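Local coordinates for protein BIFUNCTIONAL PROTEIN Proline utilization A (PutA) (PDB 5UX5) that probably oxidises proline to glutamate in two steps, through an FAD-dependent proline dehydrogenase and an NAD-dependent aldehyde dehydrogenase joined in one chain, at residues W493-V506 against M647-H661. Sequence-based numbering, arbitrary orientation.
With NAD (nicotinamide-adenine-dinucleotide), chain F.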
ATOM      1  N   TRP A 493      -9.083  31.984  -7.231  1.00 42.14           N
ATOM      2  CA  TRP A 493      -8.889  32.182  -5.801  1.00 42.55           C
ATOM      3  C   TRP A 493      -8.370  33.591  -5.560  1.00 47.49           C
ATOM      4  O   TRP A 493      -7.743  34.187  -6.437  1.00 45.01           O
ATOM      5  CB  TRP A 493      -7.913  31.182  -5.183  1.00 39.39           C
ATOM      6  CG  TRP A 493      -6.558  31.139  -5.817  1.00 50.41           C
ATOM      7  CD1 TRP A 493      -6.142  30.280  -6.790  1.00 53.92           C
ATOM      8  CD2 TRP A 493      -5.426  31.978  -5.515  1.00 49.80           C
ATOM      9  NE1 TRP A 493      -4.826  30.529  -7.119  1.00 60.63           N
ATOM     10  CE2 TRP A 493      -4.365  31.566  -6.354  1.00 53.37           C
ATOM     11  CE3 TRP A 493      -5.209  33.037  -4.625  1.00 43.92           C
ATOM     12  CZ2 TRP A 493      -3.114  32.164  -6.321  1.00 41.66           C
ATOM     13  CZ3 TRP A 493      -3.960  33.633  -4.599  1.00 42.97           C
ATOM     14  CH2 TRP A 493      -2.930  33.193  -5.444  1.00 42.08           C
ATOM     15  N   ARG A 494      -8.613  34.106  -4.346  1.00 45.37           N
ATOM     16  CA  ARG A 494      -8.236  35.459  -3.957  1.00 45.68           C
ATOM     17  C   ARG A 494      -7.227  35.451  -2.819  1.00 45.54           C
ATOM     18  O   ARG A 494      -7.293  34.606  -1.924  1.00 49.58           O
ATOM     19  CB  ARG A 494      -9.448  36.253  -3.502  1.00 50.89           C
ATOM     20  CG  ARG A 494      -9.208  37.743  -3.353  1.00 57.92           C
ATOM     21  CD  ARG A 494     -10.473  38.380  -2.858  1.00 63.66           C
ATOM     22  NE  ARG A 494     -10.868  37.735  -1.613  1.00 67.96           N
ATOM     23  CZ  ARG A 494     -10.770  38.316  -0.425  1.00 64.75           C
ATOM     24  NH1 ARG A 494     -10.321  39.567  -0.336  1.00 56.12           N
ATOM     25  NH2 ARG A 494     -11.140  37.651   0.665  1.00 66.13           N
ATOM     26  N   LEU A 495      -6.314  36.424  -2.829  1.00 43.23           N
ATOM     27  CA  LEU A 495      -5.321  36.554  -1.766  1.00 43.12           C
ATOM     28  C   LEU A 495      -5.771  37.552  -0.699  1.00 42.81           C
ATOM     29  O   LEU A 495      -6.132  38.690  -1.008  1.00 44.41           O
ATOM     30  CB  LEU A 495      -3.972  36.984  -2.340  1.00 43.68           C
ATOM     31  CG  LEU A 495      -2.822  37.067  -1.331  1.00 49.88           C
ATOM     32  CD1 LEU A 495      -2.258  35.700  -1.056  1.00 57.50           C
ATOM     33  CD2 LEU A 495      -1.735  37.968  -1.834  1.00 44.85           C
ATOM     34  N   ILE A 496      -5.700  37.143   0.556  1.00 41.35           N
ATOM     35  CA  ILE A 496      -6.049  38.019   1.666  1.00 45.86           C
ATOM     36  C   ILE A 496      -4.780  38.697   2.157  1.00 47.39           C
ATOM     37  O   ILE A 496      -3.811  38.019   2.508  1.00 41.11           O
ATOM     38  CB  ILE A 496      -6.720  37.238   2.797  1.00 39.73           C
ATOM     39  CG1 ILE A 496      -8.064  36.718   2.318  1.00 39.49           C
ATOM     40  CG2 ILE A 496      -6.894  38.133   4.001  1.00 39.87           C
ATOM     41  CD1 ILE A 496      -8.760  35.860   3.310  1.00 47.74           C
ATOM     42  N   THR A 497      -4.772  40.034   2.168  1.00 43.60           N
ATOM     43  CA  THR A 497      -3.610  40.776   2.658  1.00 47.92           C
ATOM     44  C   THR A 497      -3.955  41.807   3.718  1.00 52.86           C
ATOM     45  O   THR A 497      -3.042  42.276   4.405  1.00 44.94           O
ATOM     46  CB  THR A 497      -2.856  41.486   1.505  1.00 46.23           C
ATOM     47  OG1 THR A 497      -3.676  42.493   0.901  1.00 55.91           O
ATOM     48  CG2 THR A 497      -2.410  40.512   0.445  1.00 45.96           C
ATOM     49  N   ASP A 498      -5.232  42.144   3.889  1.00 51.74           N
ATOM     50  CA  ASP A 498      -5.677  43.165   4.828  1.00 53.07           C
ATOM     51  C   ASP A 498      -6.026  42.526   6.175  1.00 54.65           C
ATOM     52  O   ASP A 498      -6.941  41.700   6.263  1.00 53.24           O
ATOM     53  CB  ASP A 498      -6.878  43.909   4.257  1.00 53.53           C
ATOM     54  CG  ASP A 498      -7.334  45.031   5.143  1.00 66.63           C
ATOM     55  OD1 ASP A 498      -6.650  45.314   6.146  1.00 75.53           O
ATOM     56  OD2 ASP A 498      -8.381  45.632   4.843  1.00 71.68           O
ATOM     57  N   VAL A 499      -5.307  42.921   7.225  1.00 48.58           N
ATOM     58  CA  VAL A 499      -5.568  42.363   8.542  1.00 48.77           C
ATOM     59  C   VAL A 499      -7.022  42.565   8.943  1.00 56.68           C
ATOM     60  O   VAL A 499      -7.592  41.744   9.681  1.00 57.18           O
ATOM     61  CB  VAL A 499      -4.579  42.933   9.586  1.00 41.90           C
ATOM     62  CG1 VAL A 499      -3.212  42.326   9.349  1.00 41.60           C
ATOM     63  CG2 VAL A 499      -4.491  44.462   9.535  1.00 43.79           C
ATOM     64  N   GLU A 500      -7.650  43.647   8.472  1.00 52.24           N
ATOM     65  CA  GLU A 500      -9.037  43.906   8.838  1.00 53.81           C
ATOM     66  C   GLU A 500      -9.984  42.931   8.168  1.00 54.13           C
ATOM     67  O   GLU A 500     -11.108  42.749   8.641  1.00 61.65           O
ATOM     68  CB  GLU A 500      -9.418  45.353   8.534  1.00 59.64           C
ATOM     69  CG  GLU A 500      -9.267  46.275   9.755  1.00 74.10           C
ATOM     70  CD  GLU A 500      -8.849  47.709   9.404  1.00 92.00           C
ATOM     71  OE1 GLU A 500      -8.229  48.375  10.270  1.00 97.42           O
ATOM     72  OE2 GLU A 500      -9.133  48.172   8.271  1.00 97.54           O
ATOM     73  N   GLU A 501      -9.579  42.323   7.062  1.00 53.12           N
ATOM     74  CA  GLU A 501     -10.399  41.259   6.515  1.00 50.97           C
ATOM     75  C   GLU A 501     -10.251  39.970   7.324  1.00 54.97           C
ATOM     76  O   GLU A 501     -11.218  39.212   7.471  1.00 57.70           O
ATOM     77  CB  GLU A 501     -10.042  41.018   5.058  1.00 50.39           C
ATOM     78  CG  GLU A 501     -11.104  40.237   4.332  1.00 55.80           C
ATOM     79  CD  GLU A 501     -10.635  39.718   2.989  1.00 58.06           C
ATOM     80  OE1 GLU A 501     -10.997  38.566   2.684  1.00 61.17           O
ATOM     81  OE2 GLU A 501      -9.912  40.437   2.253  1.00 53.48           O
ATOM     82  N   VAL A 502      -9.057  39.696   7.857  1.00 51.04           N
ATOM     83  CA  VAL A 502      -8.914  38.543   8.736  1.00 47.37           C
ATOM     84  C   VAL A 502      -9.786  38.732   9.963  1.00 50.13           C
ATOM     85  O   VAL A 502     -10.491  37.815  10.399  1.00 44.66           O
ATOM     86  CB  VAL A 502      -7.442  38.320   9.126  1.00 36.78           C
ATOM     87  CG1 VAL A 502      -7.355  37.175  10.142  1.00 35.06           C
ATOM     88  CG2 VAL A 502      -6.629  37.980   7.913  1.00 42.71           C
ATOM     89  N   ASP A 503      -9.753  39.934  10.533  1.00 48.17           N
ATOM     90  CA  ASP A 503     -10.572  40.218  11.699  1.00 39.29           C
ATOM     91  C   ASP A 503     -12.056  40.102  11.368  1.00 43.63           C
ATOM     92  O   ASP A 503     -12.824  39.516  12.137  1.00 43.75           O
ATOM     93  CB  ASP A 503     -10.199  41.585  12.265  1.00 38.55           C
ATOM     94  CG  ASP A 503      -8.903  41.538  13.084  1.00 51.50           C
ATOM     95  OD1 ASP A 503      -8.579  40.430  13.569  1.00 54.62           O
ATOM     96  OD2 ASP A 503      -8.225  42.589  13.273  1.00 50.59           O
ATOM     97  N   LYS A 504     -12.485  40.650  10.233  1.00 50.42           N
ATOM     98  CA  LYS A 504     -13.904  40.581   9.893  1.00 51.81           C
ATOM     99  C   LYS A 504     -14.354  39.130   9.731  1.00 51.25           C
ATOM    100  O   LYS A 504     -15.397  38.725  10.256  1.00 52.89           O
ATOM    101  CB  LYS A 504     -14.181  41.391   8.623  1.00 41.23           C
ATOM    102  N   THR A 505     -13.559  38.328   9.024  1.00 48.80           N
ATOM    103  CA  THR A 505     -13.913  36.937   8.758  1.00 36.32           C
ATOM    104  C   THR A 505     -13.894  36.079  10.019  1.00 45.47           C
ATOM    105  O   THR A 505     -14.791  35.253  10.217  1.00 50.13           O
ATOM    106  CB  THR A 505     -12.965  36.387   7.706  1.00 36.17           C
ATOM    107  OG1 THR A 505     -13.207  37.071   6.465  1.00 38.08           O
ATOM    108  CG2 THR A 505     -13.175  34.903   7.520  1.00 34.88           C
ATOM    109  N   VAL A 506     -12.876  36.242  10.872  1.00 47.27           N
ATOM    110  CA  VAL A 506     -12.794  35.479  12.123  1.00 42.23           C
ATOM    111  C   VAL A 506     -14.021  35.732  13.003  1.00 48.31           C
ATOM    112  O   VAL A 506     -14.671  34.795  13.485  1.00 52.85           O
ATOM    113  CB  VAL A 506     -11.489  35.813  12.869  1.00 39.37           C
ATOM    114  CG1 VAL A 506     -11.573  35.360  14.311  1.00 31.64           C
ATOM    115  CG2 VAL A 506     -10.321  35.124  12.202  1.00 39.92           C
ATOM    116  N   MET A 647      -9.269  30.702   3.618  1.00 41.62           N
ATOM    117  CA  MET A 647      -8.613  32.006   3.672  1.00 38.49           C
ATOM    118  C   MET A 647      -7.202  31.892   3.098  1.00 40.96           C
ATOM    119  O   MET A 647      -6.293  31.385   3.767  1.00 36.45           O
ATOM    120  CB  MET A 647      -8.565  32.563   5.103  1.00 35.78           C
ATOM    121  CG  MET A 647      -9.905  32.848   5.776  1.00 45.08           C
ATOM    122  SD  MET A 647      -9.771  33.791   7.358  1.00 57.30           S
ATOM    123  CE  MET A 647      -9.028  35.348   6.831  1.00 35.12           C
ATOM    124  N   HIS A 648      -7.005  32.415   1.885  1.00 41.37           N
ATOM    125  CA  HIS A 648      -5.671  32.469   1.281  1.00 46.05           C
ATOM    126  C   HIS A 648      -4.928  33.707   1.790  1.00 43.89           C
ATOM    127  O   HIS A 648      -4.683  34.673   1.066  1.00 51.50           O
ATOM    128  CB  HIS A 648      -5.753  32.481  -0.243  1.00 36.90           C
ATOM    129  CG  HIS A 648      -6.495  31.322  -0.833  1.00 36.13           C
ATOM    130  ND1 HIS A 648      -6.078  30.016  -0.689  1.00 36.48           N
ATOM    131  CD2 HIS A 648      -7.606  31.281  -1.612  1.00 39.70           C
ATOM    132  CE1 HIS A 648      -6.910  29.220  -1.342  1.00 41.50           C
ATOM    133  NE2 HIS A 648      -7.847  29.962  -1.909  1.00 35.59           N
ATOM    134  N   THR A 649      -4.576  33.676   3.070  1.00 36.95           N
ATOM    135  CA  THR A 649      -3.761  34.750   3.613  1.00 36.81           C
ATOM    136  C   THR A 649      -2.337  34.620   3.097  1.00 39.79           C
ATOM    137  O   THR A 649      -1.856  33.523   2.775  1.00 39.25           O
ATOM    138  CB  THR A 649      -3.734  34.739   5.154  1.00 41.57           C
ATOM    139  OG1 THR A 649      -2.918  33.653   5.625  1.00 41.56           O
ATOM    140  CG2 THR A 649      -5.129  34.599   5.740  1.00 37.91           C
ATOM    141  N   ASP A 650      -1.661  35.761   3.023  1.00 41.05           N
ATOM    142  CA  ASP A 650      -0.239  35.765   2.765  1.00 39.28           C
ATOM    143  C   ASP A 650       0.488  35.221   3.993  1.00 42.06           C
ATOM    144  O   ASP A 650      -0.117  34.750   4.948  1.00 43.01           O
ATOM    145  CB  ASP A 650       0.256  37.166   2.410  1.00 41.23           C
ATOM    146  CG  ASP A 650      -0.074  38.185   3.474  1.00 54.78           C
ATOM    147  OD1 ASP A 650      -0.279  37.778   4.644  1.00 64.48           O
ATOM    148  OD2 ASP A 650      -0.117  39.398   3.157  1.00 53.28           O
ATOM    149  N   GLU A 651       1.808  35.262   3.937  1.00 47.26           N
ATOM    150  CA  GLU A 651       2.682  34.958   5.054  1.00 42.61           C
ATOM    151  C   GLU A 651       3.334  36.228   5.587  1.00 49.53           C
ATOM    152  O   GLU A 651       4.467  36.197   6.073  1.00 58.38           O
ATOM    153  CB  GLU A 651       3.722  33.933   4.615  1.00 41.91           C
ATOM    154  CG  GLU A 651       3.084  32.613   4.213  1.00 45.16           C
ATOM    155  CD  GLU A 651       4.102  31.526   3.901  1.00 56.73           C
ATOM    156  OE1 GLU A 651       3.680  30.401   3.523  1.00 57.60           O
ATOM    157  OE2 GLU A 651       5.320  31.774   4.071  1.00 55.67           O
ATOM    158  N   ALA A 652       2.651  37.352   5.433  1.00 48.17           N
ATOM    159  CA  ALA A 652       3.052  38.622   6.036  1.00 44.95           C
ATOM    160  C   ALA A 652       2.017  39.006   7.085  1.00 49.80           C
ATOM    161  O   ALA A 652       1.569  38.107   7.812  1.00 46.64           O
ATOM    162  CB  ALA A 652       3.272  39.654   4.947  1.00 43.58           C
ATOM    163  N   ASP A 653       1.568  40.267   7.170  1.00 48.34           N
ATOM    164  CA  ASP A 653       0.745  40.705   8.308  1.00 41.57           C
ATOM    165  C   ASP A 653      -0.550  39.902   8.442  1.00 42.62           C
ATOM    166  O   ASP A 653      -0.931  39.517   9.553  1.00 38.93           O
ATOM    167  CB  ASP A 653       0.459  42.196   8.188  1.00 50.78           C
ATOM    168  CG  ASP A 653       1.667  43.046   8.541  1.00 59.03           C
ATOM    169  OD1 ASP A 653       2.637  42.442   9.032  1.00 62.33           O
ATOM    170  OD2 ASP A 653       1.666  44.286   8.302  1.00 56.62           O
ATOM    171  N   ALA A 654      -1.259  39.668   7.333  1.00 44.38           N
ATOM    172  CA  ALA A 654      -2.552  38.986   7.419  1.00 43.72           C
ATOM    173  C   ALA A 654      -2.408  37.532   7.869  1.00 45.65           C
ATOM    174  O   ALA A 654      -3.204  37.045   8.681  1.00 47.83           O
ATOM    175  CB  ALA A 654      -3.261  39.047   6.071  1.00 42.77           C
ATOM    176  N   GLY A 655      -1.389  36.823   7.381  1.00 45.50           N
ATOM    177  CA  GLY A 655      -1.177  35.466   7.863  1.00 37.37           C
ATOM    178  C   GLY A 655      -0.825  35.433   9.336  1.00 41.39           C
ATOM    179  O   GLY A 655      -1.374  34.642  10.103  1.00 47.57           O
ATOM    180  N   ARG A 656       0.090  36.309   9.756  1.00 37.74           N
ATOM    181  CA  ARG A 656       0.471  36.367  11.158  1.00 36.86           C
ATOM    182  C   ARG A 656      -0.720  36.755  12.022  1.00 37.95           C
ATOM    183  O   ARG A 656      -0.933  36.197  13.106  1.00 46.64           O
ATOM    184  CB  ARG A 656       1.614  37.371  11.337  1.00 40.73           C
ATOM    185  CG  ARG A 656       1.869  37.717  12.775  1.00 48.69           C
ATOM    186  CD  ARG A 656       3.230  38.338  12.992  1.00 51.42           C
ATOM    187  NE  ARG A 656       3.516  38.454  14.424  1.00 49.57           N
ATOM    188  CZ  ARG A 656       4.616  39.012  14.912  1.00 48.54           C
ATOM    189  NH1 ARG A 656       5.530  39.515  14.092  1.00 46.18           N
ATOM    190  NH2 ARG A 656       4.811  39.048  16.217  1.00 52.03           N
ATOM    191  N   ARG A 657      -1.530  37.684  11.535  1.00 35.82           N
ATOM    192  CA  ARG A 657      -2.735  38.063  12.249  1.00 36.16           C
ATOM    193  C   ARG A 657      -3.683  36.875  12.366  1.00 34.11           C
ATOM    194  O   ARG A 657      -4.340  36.695  13.397  1.00 35.04           O
ATOM    195  CB  ARG A 657      -3.385  39.250  11.539  1.00 41.31           C
ATOM    196  CG  ARG A 657      -4.635  39.781  12.150  1.00 51.50           C
ATOM    197  CD  ARG A 657      -4.404  40.174  13.596  1.00 59.38           C
ATOM    198  NE  ARG A 657      -5.658  40.598  14.211  1.00 59.99           N
ATOM    199  CZ  ARG A 657      -5.884  40.652  15.519  1.00 47.47           C
ATOM    200  NH1 ARG A 657      -4.943  40.299  16.384  1.00 43.67           N
ATOM    201  NH2 ARG A 657      -7.066  41.056  15.953  1.00 39.02           N
ATOM    202  N   LEU A 658      -3.761  36.036  11.333  1.00 33.78           N
ATOM    203  CA  LEU A 658      -4.620  34.863  11.452  1.00 36.34           C
ATOM    204  C   LEU A 658      -4.061  33.860  12.460  1.00 36.18           C
ATOM    205  O   LEU A 658      -4.795  33.355  13.311  1.00 34.88           O
ATOM    206  CB  LEU A 658      -4.834  34.201  10.093  1.00 35.42           C
ATOM    207  CG  LEU A 658      -5.668  32.918  10.156  1.00 33.17           C
ATOM    208  CD1 LEU A 658      -6.960  33.194  10.866  1.00 37.84           C
ATOM    209  CD2 LEU A 658      -5.976  32.454   8.791  1.00 31.42           C
ATOM    210  N   MET A 659      -2.765  33.557  12.394  1.00 38.89           N
ATOM    211  CA  MET A 659      -2.242  32.518  13.275  1.00 38.89           C
ATOM    212  C   MET A 659      -2.146  32.986  14.715  1.00 41.06           C
ATOM    213  O   MET A 659      -2.176  32.155  15.625  1.00 33.98           O
ATOM    214  CB  MET A 659      -0.868  32.034  12.829  1.00 40.54           C
ATOM    215  CG  MET A 659      -0.839  31.478  11.449  1.00 37.85           C
ATOM    216  SD  MET A 659      -2.126  30.275  11.109  1.00 42.77           S
ATOM    217  CE  MET A 659      -1.836  30.019   9.339  1.00 29.87           C
ATOM    218  N   SER A 660      -1.960  34.284  14.949  1.00 39.96           N
ATOM    219  CA  SER A 660      -1.845  34.787  16.315  1.00 42.13           C
ATOM    220  C   SER A 660      -3.176  35.265  16.877  1.00 40.08           C
ATOM    221  O   SER A 660      -3.207  35.835  17.975  1.00 35.32           O
ATOM    222  CB  SER A 660      -0.823  35.930  16.399  1.00 35.15           C
ATOM    223  OG  SER A 660      -1.331  37.138  15.840  1.00 38.74           O
ATOM    224  N   HIS A 661      -4.267  35.059  16.156  1.00 37.74           N
ATOM    225  CA  HIS A 661      -5.483  35.782  16.483  1.00 40.70           C
ATOM    226  C   HIS A 661      -5.999  35.401  17.876  1.00 40.81           C
ATOM    227  O   HIS A 661      -6.008  34.217  18.243  1.00 42.71           O
ATOM    228  CB  HIS A 661      -6.552  35.540  15.421  1.00 31.24           C
ATOM    229  CG  HIS A 661      -7.712  36.456  15.568  1.00 33.35           C
ATOM    230  ND1 HIS A 661      -8.617  36.344  16.608  1.00 35.26           N
ATOM    231  CD2 HIS A 661      -8.062  37.561  14.875  1.00 33.18           C
ATOM    232  CE1 HIS A 661      -9.510  37.308  16.507  1.00 32.31           C
ATOM    233  NE2 HIS A 661      -9.191  38.068  15.469  1.00 38.07           N
TER
HETATM  234  PA  NAD F2002       5.747  25.582   6.194  1.00 46.97           P
HETATM  235  O1A NAD F2002       6.083  24.823   7.524  1.00 44.87           O
HETATM  236  O2A NAD F2002       6.667  26.840   6.051  1.00 49.98           O
HETATM  237  O5B NAD F2002       4.262  26.098   6.229  1.00 47.22           O
HETATM  238  C5B NAD F2002       3.144  25.246   6.168  1.00 41.56           C
HETATM  239  C4B NAD F2002       1.856  26.065   6.248  1.00 42.18           C
HETATM  240  O4B NAD F2002       1.924  27.156   7.173  1.00 34.01           O
HETATM  241  C3B NAD F2002       1.459  26.602   4.908  1.00 41.69           C
HETATM  242  O3B NAD F2002       0.085  26.716   4.789  1.00 42.84           O
HETATM  243  C2B NAD F2002       2.149  27.904   4.991  1.00 41.89           C
HETATM  244  O2B NAD F2002       1.813  28.804   3.994  1.00 38.11           O
HETATM  245  C1B NAD F2002       1.808  28.327   6.384  1.00 35.95           C
HETATM  246  N9A NAD F2002       2.666  29.402   6.868  1.00 41.27           N
HETATM  247  C8A NAD F2002       4.035  29.357   7.053  1.00 39.39           C
HETATM  248  N7A NAD F2002       4.473  30.549   7.510  1.00 43.63           N
HETATM  249  C5A NAD F2002       3.392  31.433   7.645  1.00 43.93           C
HETATM  250  C6A NAD F2002       3.239  32.748   8.072  1.00 43.94           C
HETATM  251  N6A NAD F2002       4.354  33.558   8.496  1.00 40.78           N
HETATM  252  N1A NAD F2002       2.013  33.299   8.086  1.00 46.59           N
HETATM  253  C2A NAD F2002       0.914  32.606   7.691  1.00 46.85           C
HETATM  254  N3A NAD F2002       1.023  31.315   7.273  1.00 46.35           N
HETATM  255  C4A NAD F2002       2.229  30.711   7.240  1.00 44.70           C
HETATM  256  O3  NAD F2002       5.902  24.503   5.023  1.00 65.37           O
HETATM  257  PN  NAD F2002       6.478  24.695   3.532  1.00 79.15           P
HETATM  258  O1N NAD F2002       7.088  26.053   3.253  1.00 79.07           O
HETATM  259  O2N NAD F2002       5.312  24.642   2.590  1.00 74.70           O
HETATM  260  O5D NAD F2002       7.538  23.501   3.328  1.00 77.41           O
HETATM  261  C5D NAD F2002       8.647  23.452   4.215  1.00 74.56           C
HETATM  262  C4D NAD F2002       9.195  22.066   4.568  1.00 71.63           C
HETATM  263  O4D NAD F2002       8.307  21.211   5.249  1.00 66.09           O
HETATM  264  C3D NAD F2002       9.681  21.207   3.453  1.00 72.15           C
HETATM  265  O3D NAD F2002      10.778  21.699   2.776  1.00 67.79           O
HETATM  266  C2D NAD F2002      10.063  20.034   4.266  1.00 71.17           C
HETATM  267  O2D NAD F2002      11.402  20.124   4.602  1.00 64.90           O
HETATM  268  C1D NAD F2002       9.119  20.073   5.447  1.00 66.83           C
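Behind the residues that line the NAD adenosine site, in the aldehyde dehydrogenase part of the chain, segment 493-506 packs on the side of the 650-659 region not turned to NAD, with I496 and V502 against M647 and A654. A single beta bridge pairs I496 with T649: I496 N donates to H648 O (2.7 Å, nearly straight at 173°), and D650 N returns a bond to I496 O (3.2 Å). Ahead of it W493 turns a ring edge toward the face of H648, whose NE2 is bonded to E628 of helix 624-636. M647, its chain bent at the last torsion (chi3 62°), lays CE against I496 CD1 (3.6 Å) and V502, while its SD meets T505 CG2 tip to tip. Helices 499-506 and 653-659 then run side by side at 31° within the Rossmann-type NAD-binding domain, V502 CG2 resting on A654 and V502 CG1 touching L658 CB (3.9 Å), the two side chains at about a right angle. Farther along, R657 meets D503 along its NE/NH2 edge, NE (3.0 Å) and NH2 (2.9 Å) both converging on OD1, with the carboxylate and guanidinium planes almost perpendicular. H661, anchored through ND1 to D663 N, takes V506 CG1 over one ring face. D650 OD1 accepts from G655 N (3.1 Å), tying the loop to the first turn of helix 653-659; next to it E651 OE1 accepts from the adenosine ribose hydroxyl O2B of NAD (2.5 Å), and G655 CA lies against the adenine at C2A.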